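Local coordinates for phosphatidylinositol-specific phospholipase C (Listeria monocytogenes, PDB 2PLC), which belongs to the bacterial phosphatidylinositol-specific phospholipase C family, whose X domain is related to the TIM barrels, at residues D12-L16 and A17-I21; K141-L145 and K146-G150; Q263-K266 and N267-N271. All coordinates share one frame; numbering follows the deposited sequence.

Contact 1 of 3, residues D12-L16 and A17-I21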
ATOM      1  N   ASP A  12      19.987  -7.180  -2.264  1.00 31.90           N
ATOM      2  CA  ASP A  12      19.697  -7.081  -0.831  1.00 31.86           C
ATOM      3  C   ASP A  12      20.067  -5.709  -0.279  1.00 34.09           C
ATOM      4  O   ASP A  12      19.512  -5.257   0.725  1.00 37.53           O
ATOM      5  CB  ASP A  12      20.479  -8.141  -0.052  1.00 39.27           C
ATOM      6  CG  ASP A  12      19.794  -9.487  -0.043  1.00 45.82           C
ATOM      7  OD1 ASP A  12      19.394  -9.972  -1.121  1.00 53.54           O
ATOM      8  OD2 ASP A  12      19.658 -10.068   1.051  1.00 54.74           O
ATOM      9  N   THR A  13      21.012  -5.056  -0.947  1.00 37.28           N
ATOM     10  CA  THR A  13      21.496  -3.743  -0.542  1.00 38.26           C
ATOM     11  C   THR A  13      20.617  -2.577  -0.990  1.00 39.05           C
ATOM     12  O   THR A  13      20.783  -1.458  -0.503  1.00 37.24           O
ATOM     13  CB  THR A  13      22.936  -3.510  -1.054  1.00 39.02           C
ATOM     14  OG1 THR A  13      22.958  -3.608  -2.484  1.00 34.51           O
ATOM     15  CG2 THR A  13      23.894  -4.547  -0.466  1.00 33.67           C
ATOM     16  N   THR A  14      19.691  -2.830  -1.918  1.00 34.24           N
ATOM     17  CA  THR A  14      18.803  -1.782  -2.415  1.00 29.52           C
ATOM     18  C   THR A  14      17.874  -1.298  -1.314  1.00 28.02           C
ATOM     19  O   THR A  14      17.321  -2.102  -0.565  1.00 29.98           O
ATOM     20  CB  THR A  14      17.943  -2.266  -3.597  1.00 33.08           C
ATOM     21  OG1 THR A  14      18.791  -2.817  -4.611  1.00 42.66           O
ATOM     22  CG2 THR A  14      17.155  -1.103  -4.192  1.00 25.20           C
ATOM     23  N   ASN A  15      17.735   0.020  -1.197  1.00 30.04           N
ATOM     24  CA  ASN A  15      16.857   0.602  -0.188  1.00 31.50           C
ATOM     25  C   ASN A  15      15.421   0.616  -0.707  1.00 27.88           C
ATOM     26  O   ASN A  15      15.179   0.713  -1.910  1.00 29.01           O
ATOM     27  CB  ASN A  15      17.304   2.017   0.173  1.00 28.15           C
ATOM     28  CG  ASN A  15      16.603   2.549   1.408  1.00 31.48           C
ATOM     29  OD1 ASN A  15      15.576   3.213   1.315  1.00 36.46           O
ATOM     30  ND2 ASN A  15      17.155   2.251   2.574  1.00 33.50           N
ATOM     31  N   LEU A  16      14.470   0.499   0.207  1.00 24.46           N
ATOM     32  CA  LEU A  16      13.066   0.482  -0.165  1.00 26.93           C
ATOM     33  C   LEU A  16      12.640   1.783  -0.846  1.00 24.14           C
ATOM     34  O   LEU A  16      11.770   1.774  -1.712  1.00 20.97           O
ATOM     35  CB  LEU A  16      12.208   0.224   1.076  1.00 28.24           C
ATOM     36  CG  LEU A  16      11.114  -0.843   1.014  1.00 30.41           C
ATOM     37  CD1 LEU A  16      11.682  -2.170   0.533  1.00 34.20           C
ATOM     38  CD2 LEU A  16      10.510  -1.006   2.394  1.00 26.86           C
ATOM     39  N   ALA A  17      13.272   2.894  -0.471  1.00 27.45           N
ATOM     40  CA  ALA A  17      12.948   4.206  -1.044  1.00 23.59           C
ATOM     41  C   ALA A  17      13.469   4.393  -2.466  1.00 23.04           C
ATOM     42  O   ALA A  17      13.044   5.302  -3.180  1.00 26.22           O
ATOM     43  CB  ALA A  17      13.470   5.310  -0.149  1.00 22.79           C
ATOM     44  N   ALA A  18      14.387   3.525  -2.872  1.00 24.32           N
ATOM     45  CA  ALA A  18      14.969   3.578  -4.206  1.00 24.93           C
ATOM     46  C   ALA A  18      14.177   2.752  -5.223  1.00 26.10           C
ATOM     47  O   ALA A  18      14.630   2.554  -6.352  1.00 23.95           O
ATOM     48  CB  ALA A  18      16.402   3.087  -4.154  1.00 30.66           C
ATOM     49  N   LEU A  19      12.983   2.305  -4.840  1.00 22.64           N
ATOM     50  CA  LEU A  19      12.162   1.475  -5.724  1.00 22.64           C
ATOM     51  C   LEU A  19      10.887   2.113  -6.260  1.00 20.94           C
ATOM     52  O   LEU A  19      10.402   3.119  -5.738  1.00 21.62           O
ATOM     53  CB  LEU A  19      11.761   0.183  -5.003  1.00 16.12           C
ATOM     54  CG  LEU A  19      12.828  -0.776  -4.485  1.00 19.94           C
ATOM     55  CD1 LEU A  19      12.163  -1.878  -3.677  1.00 23.94           C
ATOM     56  CD2 LEU A  19      13.604  -1.357  -5.640  1.00 25.48           C
ATOM     57  N   SER A  20      10.361   1.501  -7.317  1.00 18.29           N
ATOM     58  CA  SER A  20       9.101   1.889  -7.938  1.00 22.87           C
ATOM     59  C   SER A  20       8.190   0.718  -7.559  1.00 24.08           C
ATOM     60  O   SER A  20       8.372  -0.409  -8.027  1.00 17.75           O
ATOM     61  CB  SER A  20       9.247   1.989  -9.454  1.00 21.70           C
ATOM     62  OG  SER A  20      10.158   3.016  -9.789  1.00 26.58           O
ATOM     63  N   ILE A  21       7.237   0.976  -6.673  1.00 20.77           N
ATOM     64  CA  ILE A  21       6.355  -0.081  -6.191  1.00 20.53           C
ATOM     65  C   ILE A  21       4.884   0.112  -6.536  1.00 16.40           C
ATOM     66  O   ILE A  21       4.341   1.196  -6.339  1.00 13.87           O
ATOM     67  CB  ILE A  21       6.480  -0.190  -4.655  1.00 23.09           C
ATOM     68  CG1 ILE A  21       7.953  -0.370  -4.267  1.00 19.18           C
ATOM     69  CG2 ILE A  21       5.627  -1.335  -4.125  1.00 16.80           C
ATOM     70  CD1 ILE A  21       8.228  -0.196  -2.793  1.00 19.01           C
TER
HETATM   71  O   HOH W   1       9.757   3.282  -2.938  1.00 19.42           O

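Contact 2 of 3, residues K141-L145 and K146-G150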
ATOM      1  N   LYS A 141      14.524   5.239  10.016  1.00 61.99           N
ATOM      2  CA  LYS A 141      15.240   5.140   8.752  1.00 55.64           C
ATOM      3  C   LYS A 141      14.635   4.016   7.913  1.00 49.35           C
ATOM      4  O   LYS A 141      14.302   2.956   8.438  1.00 49.09           O
ATOM      5  CB  LYS A 141      16.725   4.869   9.030  1.00 62.34           C
ATOM      6  CG  LYS A 141      17.609   4.804   7.795  1.00 74.08           C
ATOM      7  CD  LYS A 141      18.216   3.417   7.628  1.00 77.62           C
ATOM      8  CE  LYS A 141      19.073   3.330   6.371  1.00 78.26           C
ATOM      9  NZ  LYS A 141      19.648   1.965   6.186  1.00 74.89           N
ATOM     10  N   ILE A 142      14.468   4.266   6.616  1.00 42.29           N
ATOM     11  CA  ILE A 142      13.899   3.273   5.712  1.00 36.12           C
ATOM     12  C   ILE A 142      14.894   2.129   5.504  1.00 36.34           C
ATOM     13  O   ILE A 142      16.049   2.356   5.141  1.00 38.11           O
ATOM     14  CB  ILE A 142      13.511   3.894   4.342  1.00 37.32           C
ATOM     15  CG1 ILE A 142      12.347   4.875   4.502  1.00 34.85           C
ATOM     16  CG2 ILE A 142      13.093   2.799   3.365  1.00 34.73           C
ATOM     17  CD1 ILE A 142      12.716   6.214   5.080  1.00 38.02           C
ATOM     18  N   PRO A 143      14.449   0.881   5.735  1.00 35.13           N
ATOM     19  CA  PRO A 143      15.264  -0.330   5.593  1.00 28.80           C
ATOM     20  C   PRO A 143      15.576  -0.774   4.174  1.00 29.36           C
ATOM     21  O   PRO A 143      14.931  -0.352   3.216  1.00 28.35           O
ATOM     22  CB  PRO A 143      14.428  -1.380   6.314  1.00 32.67           C
ATOM     23  CG  PRO A 143      13.037  -0.948   6.009  1.00 33.54           C
ATOM     24  CD  PRO A 143      13.110   0.542   6.251  1.00 35.24           C
ATOM     25  N   THR A 144      16.586  -1.630   4.065  1.00 30.89           N
ATOM     26  CA  THR A 144      17.007  -2.191   2.792  1.00 33.49           C
ATOM     27  C   THR A 144      16.279  -3.520   2.639  1.00 30.63           C
ATOM     28  O   THR A 144      15.721  -4.041   3.606  1.00 29.52           O
ATOM     29  CB  THR A 144      18.540  -2.426   2.741  1.00 37.04           C
ATOM     30  OG1 THR A 144      18.926  -3.378   3.740  1.00 39.58           O
ATOM     31  CG2 THR A 144      19.277  -1.126   2.993  1.00 38.89           C
ATOM     32  N   LEU A 145      16.279  -4.061   1.426  1.00 28.20           N
ATOM     33  CA  LEU A 145      15.609  -5.325   1.156  1.00 33.26           C
ATOM     34  C   LEU A 145      16.127  -6.467   2.019  1.00 37.84           C
ATOM     35  O   LEU A 145      15.416  -7.444   2.258  1.00 39.88           O
ATOM     36  CB  LEU A 145      15.749  -5.697  -0.317  1.00 29.23           C
ATOM     37  CG  LEU A 145      14.901  -4.931  -1.328  1.00 28.43           C
ATOM     38  CD1 LEU A 145      15.163  -5.487  -2.705  1.00 23.86           C
ATOM     39  CD2 LEU A 145      13.433  -5.088  -0.990  1.00 34.32           C
ATOM     40  N   LYS A 146      17.359  -6.341   2.493  1.00 36.39           N
ATOM     41  CA  LYS A 146      17.954  -7.376   3.318  1.00 37.09           C
ATOM     42  C   LYS A 146      17.170  -7.525   4.623  1.00 39.41           C
ATOM     43  O   LYS A 146      16.798  -8.637   5.004  1.00 44.34           O
ATOM     44  CB  LYS A 146      19.426  -7.046   3.592  1.00 43.76           C
ATOM     45  CG  LYS A 146      20.296  -8.249   3.941  1.00 47.85           C
ATOM     46  CD  LYS A 146      20.371  -8.493   5.446  1.00 61.73           C
ATOM     47  CE  LYS A 146      21.570  -7.789   6.095  1.00 68.84           C
ATOM     48  NZ  LYS A 146      21.597  -6.304   5.914  1.00 72.51           N
ATOM     49  N   ASP A 147      16.856  -6.395   5.252  1.00 39.50           N
ATOM     50  CA  ASP A 147      16.128  -6.365   6.524  1.00 37.36           C
ATOM     51  C   ASP A 147      14.637  -6.716   6.467  1.00 36.60           C
ATOM     52  O   ASP A 147      14.047  -7.091   7.483  1.00 33.13           O
ATOM     53  CB  ASP A 147      16.283  -4.987   7.179  1.00 44.00           C
ATOM     54  CG  ASP A 147      17.735  -4.582   7.356  1.00 47.86           C
ATOM     55  OD1 ASP A 147      18.485  -5.328   8.024  1.00 51.32           O
ATOM     56  OD2 ASP A 147      18.125  -3.519   6.823  1.00 55.45           O
ATOM     57  N   VAL A 148      14.034  -6.586   5.287  1.00 32.10           N
ATOM     58  CA  VAL A 148      12.610  -6.863   5.117  1.00 29.70           C
ATOM     59  C   VAL A 148      12.277  -8.091   4.268  1.00 29.17           C
ATOM     60  O   VAL A 148      11.149  -8.228   3.801  1.00 32.24           O
ATOM     61  CB  VAL A 148      11.864  -5.629   4.531  1.00 22.62           C
ATOM     62  CG1 VAL A 148      11.831  -4.492   5.540  1.00 22.40           C
ATOM     63  CG2 VAL A 148      12.528  -5.167   3.242  1.00 29.36           C
ATOM     64  N   ARG A 149      13.240  -8.987   4.065  1.00 27.69           N
ATOM     65  CA  ARG A 149      12.973 -10.188   3.271  1.00 30.99           C
ATOM     66  C   ARG A 149      11.899 -11.053   3.949  1.00 36.10           C
ATOM     67  O   ARG A 149      12.018 -11.403   5.130  1.00 40.85           O
ATOM     68  CB  ARG A 149      14.251 -11.011   3.060  1.00 31.68           C
ATOM     69  CG  ARG A 149      15.284 -10.388   2.125  1.00 22.03           C
ATOM     70  CD  ARG A 149      14.761 -10.201   0.706  1.00 26.60           C
ATOM     71  NE  ARG A 149      15.825  -9.797  -0.213  1.00 31.04           N
ATOM     72  CZ  ARG A 149      15.640  -9.392  -1.469  1.00 33.63           C
ATOM     73  NH1 ARG A 149      14.422  -9.323  -1.989  1.00 37.77           N
ATOM     74  NH2 ARG A 149      16.681  -9.052  -2.215  1.00 33.98           N
ATOM     75  N   GLY A 150      10.840 -11.363   3.202  1.00 33.35           N
ATOM     76  CA  GLY A 150       9.755 -12.173   3.726  1.00 28.26           C
ATOM     77  C   GLY A 150       9.017 -11.540   4.892  1.00 29.33           C
ATOM     78  O   GLY A 150       8.434 -12.250   5.716  1.00 27.48           O
TER
HETATM   79  O   HOH W   2      18.414  -0.655   6.683  1.00 95.58           O

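Contact 3 of 3, residues Q263-K266 and N267-N271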
ATOM      1  N   GLN A 263      -1.051  -5.357 -16.945  1.00 27.57           N
ATOM      2  CA  GLN A 263      -0.093  -4.679 -17.827  1.00 29.24           C
ATOM      3  C   GLN A 263       0.584  -3.499 -17.134  1.00 29.71           C
ATOM      4  O   GLN A 263       1.811  -3.361 -17.158  1.00 23.12           O
ATOM      5  CB  GLN A 263      -0.837  -4.172 -19.070  1.00 45.24           C
ATOM      6  CG  GLN A 263       0.010  -3.427 -20.088  1.00 59.82           C
ATOM      7  CD  GLN A 263       0.686  -4.354 -21.076  1.00 71.46           C
ATOM      8  OE1 GLN A 263       1.549  -5.155 -20.705  1.00 76.04           O
ATOM      9  NE2 GLN A 263       0.295  -4.253 -22.346  1.00 69.88           N
ATOM     10  N   THR A 264      -0.240  -2.645 -16.531  1.00 23.93           N
ATOM     11  CA  THR A 264       0.232  -1.460 -15.829  1.00 25.18           C
ATOM     12  C   THR A 264       1.143  -1.836 -14.666  1.00 22.55           C
ATOM     13  O   THR A 264       2.163  -1.190 -14.437  1.00 27.86           O
ATOM     14  CB  THR A 264      -0.950  -0.629 -15.288  1.00 23.43           C
ATOM     15  OG1 THR A 264      -1.928  -0.459 -16.319  1.00 27.36           O
ATOM     16  CG2 THR A 264      -0.475   0.739 -14.832  1.00 23.63           C
ATOM     17  N   ILE A 265       0.763  -2.877 -13.931  1.00 19.57           N
ATOM     18  CA  ILE A 265       1.540  -3.342 -12.789  1.00 17.71           C
ATOM     19  C   ILE A 265       2.928  -3.812 -13.235  1.00 22.75           C
ATOM     20  O   ILE A 265       3.935  -3.477 -12.607  1.00 25.75           O
ATOM     21  CB  ILE A 265       0.800  -4.475 -12.042  1.00 18.50           C
ATOM     22  CG1 ILE A 265      -0.540  -3.956 -11.509  1.00  9.06           C
ATOM     23  CG2 ILE A 265       1.655  -5.005 -10.892  1.00 10.79           C
ATOM     24  CD1 ILE A 265      -1.485  -5.045 -11.021  1.00 16.18           C
ATOM     25  N   LYS A 266       2.978  -4.556 -14.339  1.00 23.64           N
ATOM     26  CA  LYS A 266       4.243  -5.059 -14.868  1.00 29.93           C
ATOM     27  C   LYS A 266       5.179  -3.935 -15.297  1.00 25.55           C
ATOM     28  O   LYS A 266       6.375  -3.975 -15.021  1.00 33.45           O
ATOM     29  CB  LYS A 266       4.007  -5.989 -16.064  1.00 35.67           C
ATOM     30  CG  LYS A 266       3.595  -7.407 -15.710  1.00 44.91           C
ATOM     31  CD  LYS A 266       3.562  -8.280 -16.957  1.00 53.12           C
ATOM     32  CE  LYS A 266       3.181  -9.717 -16.638  1.00 59.45           C
ATOM     33  NZ  LYS A 266       3.159 -10.570 -17.865  1.00 66.40           N
ATOM     34  N   ASN A 267       4.630  -2.940 -15.985  1.00 23.61           N
ATOM     35  CA  ASN A 267       5.429  -1.819 -16.457  1.00 24.42           C
ATOM     36  C   ASN A 267       6.003  -0.969 -15.337  1.00 22.92           C
ATOM     37  O   ASN A 267       7.077  -0.387 -15.488  1.00 22.19           O
ATOM     38  CB  ASN A 267       4.632  -0.974 -17.452  1.00 28.98           C
ATOM     39  CG  ASN A 267       4.496  -1.654 -18.798  1.00 28.21           C
ATOM     40  OD1 ASN A 267       5.247  -2.572 -19.112  1.00 29.56           O
ATOM     41  ND2 ASN A 267       3.544  -1.204 -19.602  1.00 28.11           N
ATOM     42  N   ILE A 268       5.296  -0.898 -14.213  1.00 19.54           N
ATOM     43  CA  ILE A 268       5.787  -0.134 -13.071  1.00 19.62           C
ATOM     44  C   ILE A 268       6.949  -0.917 -12.454  1.00 21.18           C
ATOM     45  O   ILE A 268       7.956  -0.333 -12.049  1.00 28.39           O
ATOM     46  CB  ILE A 268       4.677   0.111 -12.024  1.00 17.43           C
ATOM     47  CG1 ILE A 268       3.604   1.023 -12.615  1.00 13.73           C
ATOM     48  CG2 ILE A 268       5.258   0.740 -10.764  1.00 17.66           C
ATOM     49  CD1 ILE A 268       2.445   1.290 -11.682  1.00 17.21           C
ATOM     50  N   ILE A 269       6.813  -2.241 -12.423  1.00 21.15           N
ATOM     51  CA  ILE A 269       7.858  -3.118 -11.891  1.00 23.56           C
ATOM     52  C   ILE A 269       9.115  -3.013 -12.765  1.00 26.44           C
ATOM     53  O   ILE A 269      10.235  -2.926 -12.247  1.00 21.98           O
ATOM     54  CB  ILE A 269       7.394  -4.597 -11.858  1.00 18.91           C
ATOM     55  CG1 ILE A 269       6.291  -4.787 -10.817  1.00 19.70           C
ATOM     56  CG2 ILE A 269       8.572  -5.526 -11.561  1.00 20.45           C
ATOM     57  CD1 ILE A 269       5.635  -6.159 -10.868  1.00 20.12           C
ATOM     58  N   LYS A 270       8.919  -3.003 -14.086  1.00 25.38           N
ATOM     59  CA  LYS A 270      10.024  -2.913 -15.038  1.00 29.87           C
ATOM     60  C   LYS A 270      10.856  -1.641 -14.891  1.00 32.03           C
ATOM     61  O   LYS A 270      11.985  -1.579 -15.383  1.00 37.61           O
ATOM     62  CB  LYS A 270       9.525  -3.044 -16.477  1.00 30.35           C
ATOM     63  CG  LYS A 270       9.126  -4.452 -16.872  1.00 41.81           C
ATOM     64  CD  LYS A 270       8.899  -4.535 -18.376  1.00 53.38           C
ATOM     65  CE  LYS A 270       8.600  -5.957 -18.829  1.00 62.57           C
ATOM     66  NZ  LYS A 270       8.587  -6.085 -20.317  1.00 66.41           N
ATOM     67  N   ASN A 271      10.310  -0.631 -14.216  1.00 28.77           N
ATOM     68  CA  ASN A 271      11.045   0.613 -14.006  1.00 29.00           C
ATOM     69  C   ASN A 271      12.281   0.404 -13.131  1.00 25.98           C
ATOM     70  O   ASN A 271      13.236   1.164 -13.230  1.00 31.72           O
ATOM     71  CB  ASN A 271      10.152   1.694 -13.392  1.00 22.86           C
ATOM     72  CG  ASN A 271      10.878   3.017 -13.220  1.00 19.94           C
ATOM     73  OD1 ASN A 271      11.227   3.402 -12.110  1.00 20.82           O
ATOM     74  ND2 ASN A 271      11.123   3.713 -14.326  1.00 25.47           N
TER

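Contact 1 of 3, residues D12-L16 and A17-I21
N15 and the residues A17 and A18 meet in a tight local turn, partly buried in the loop that delivers the chain to strand 20-24. The backbone N of A18 donates to N15 O over 3.1 Å, approaching from above the carbonyl plane, 63° out of it. A second bond comes from the side chain: N15 OD1 accepts the backbone N-H of A17 at 2.9 Å, nearly straight at 162°, with the donor somewhat tilted from the amide plane. Because CG stands opposite the backbone N (chi1 -168°), the amide folds alongside the chain ahead, and N15 OD1 also lies 3.3 Å from A17 CB. The other end of this amide is held too, since ND2 donates to I142 O, so both ends of the group are fixed and its rotation is defined.

One residue on, L19 N makes a weak bond to L16 O at 3.4 Å. Water 1 donates to that same L16 O, and also to L19 O at 2.9 Å, bridging the two carbonyls where the turn passes into the strand. Apolar contacts line the flanks. T14 CG2, the methyl opposite the backbone N, reaches L19 CD2 at 3.8 Å, while L19 CD1 lies 4.2 Å from L16 CD1. Beyond the turn, S20 and I21 enter the strand, with I21 bonded through its backbone to G253 and L255 of the neighbouring parallel strand.

The paired side-chain and backbone bonds from N15 are those of an Asx turn laid over a beta turn, lying where the chain passes from the N-terminal loop into strand 20-24, an outermost strand of the parallel sheet formed with 253-257, 212-216 and 180-183.

Contact 2 of 3, residues K141-L145 and K146-G150
T144 OG1 donates to D147 OD2 at 3.2 Å, meeting the carboxylate from above its plane, 57° out of it. The hydroxyl sits between the backbone N and the carbonyl carbon of its own residue (chi1 62°), on the side where D147 folds back. Water 2 reinforces the same oxygen: it donates to D147 OD2 at 2.9 Å, accepts from K141 NZ, whose side chain is poorly ordered, and takes a weak bond from T144 N. A long pairing of K146 NZ with D147 OD1 at 3.9 Å would probably help stabilise the negative carboxylate, to which K141 is joined only through the water.

The backbone bonds within this stretch are weak. T144 O receives D147 N at 3.1 Å and, from farther off, V148 N, which also makes a weak bond to L145 O. They wind the chain through successive turns, the last of them a type I beta turn from K146 to R149, within the irregular connection between strands 132-134 and 152-157 of the mixed sheet.

R149 bends at chi2 and lays its guanidinium across L145. L145 CB lies 3.8 Å above the R149 guanidinium plane, over its centre, and L145 CD1 approaches R149 NH2 at 3.9 Å, so the leucine covers one face. The polar rim points to other partners: NH1 donates to K98 O and M7 O, whereas NH2 bonds L10 O and forms a salt bridge with D12, together holding the flat group between the N-terminal segment (M7, L10, D12) and the loop at K98.

The remaining contacts are mostly apolar. P143 and V148 cross at about a right angle, with P143 CG 3.8 Å from V148 CG1, and the other valine methyl, CG2, touches the backbone of T144 and L145. P143 CB also brushes D147 CB.

Contact 3 of 3, residues Q263-K266 and N267-N271
I269 folds back over the preceding turn of helix 262-269, its side chain running along the carbonyls of I265 and K266. I269 CB stands 3.4 Å from K266 O. I269 CG1, turned opposite its own carbonyl carbon (chi1 -68°), comes to 3.2 Å from I265 O, and I269 CD1 ends 3.6 Å from that same I265 O and 4.1 Å from I265 CG2, the two isoleucines crossing at a slant. Both also pack on P22 of strand 20-24.

This is the i to i+4 spacing of an alpha helix, and the backbone bonds follow it: N267 N to Q263 O, I268 N to T264 O, I269 N to I265 O at 3.1 Å, and K270 N to K266 O at 2.9 Å. I268, one residue earlier, lays CG1 3.2 Å from T264 O and faces P22, L255 and M257, so these isoleucines seat the helix on strands 20-24 and 253-257. Toward helix 226-246 the residues turn polar. T264 OG1 is hydrogen-bonded to E238, and N267 ND2 makes a weak bond to the other oxygen of that carboxylate, while the N267 side chain also touches L242.

Following the chain from the N terminus, contact 1 turns the loop 12-19 into strand 20-24, contact 2 comes much later in the connection leading to strand 152-157, and contact 3 lies on the last helix. Each is local, spanning only a few residues; they run in series, and none nests in or crosses another. Contacts 1 and 2 nevertheless touch, with T14 O about 3.0 Å from L145 N in a probable hydrogen bond, joining the N-terminal loop to the connection 141-150. On its strand side, contact 1 meets contact 3 through S20 OG and N271 OD1. Contacts 2 and 3 stay about 11 Å apart between nearest atoms, linked through contact 1.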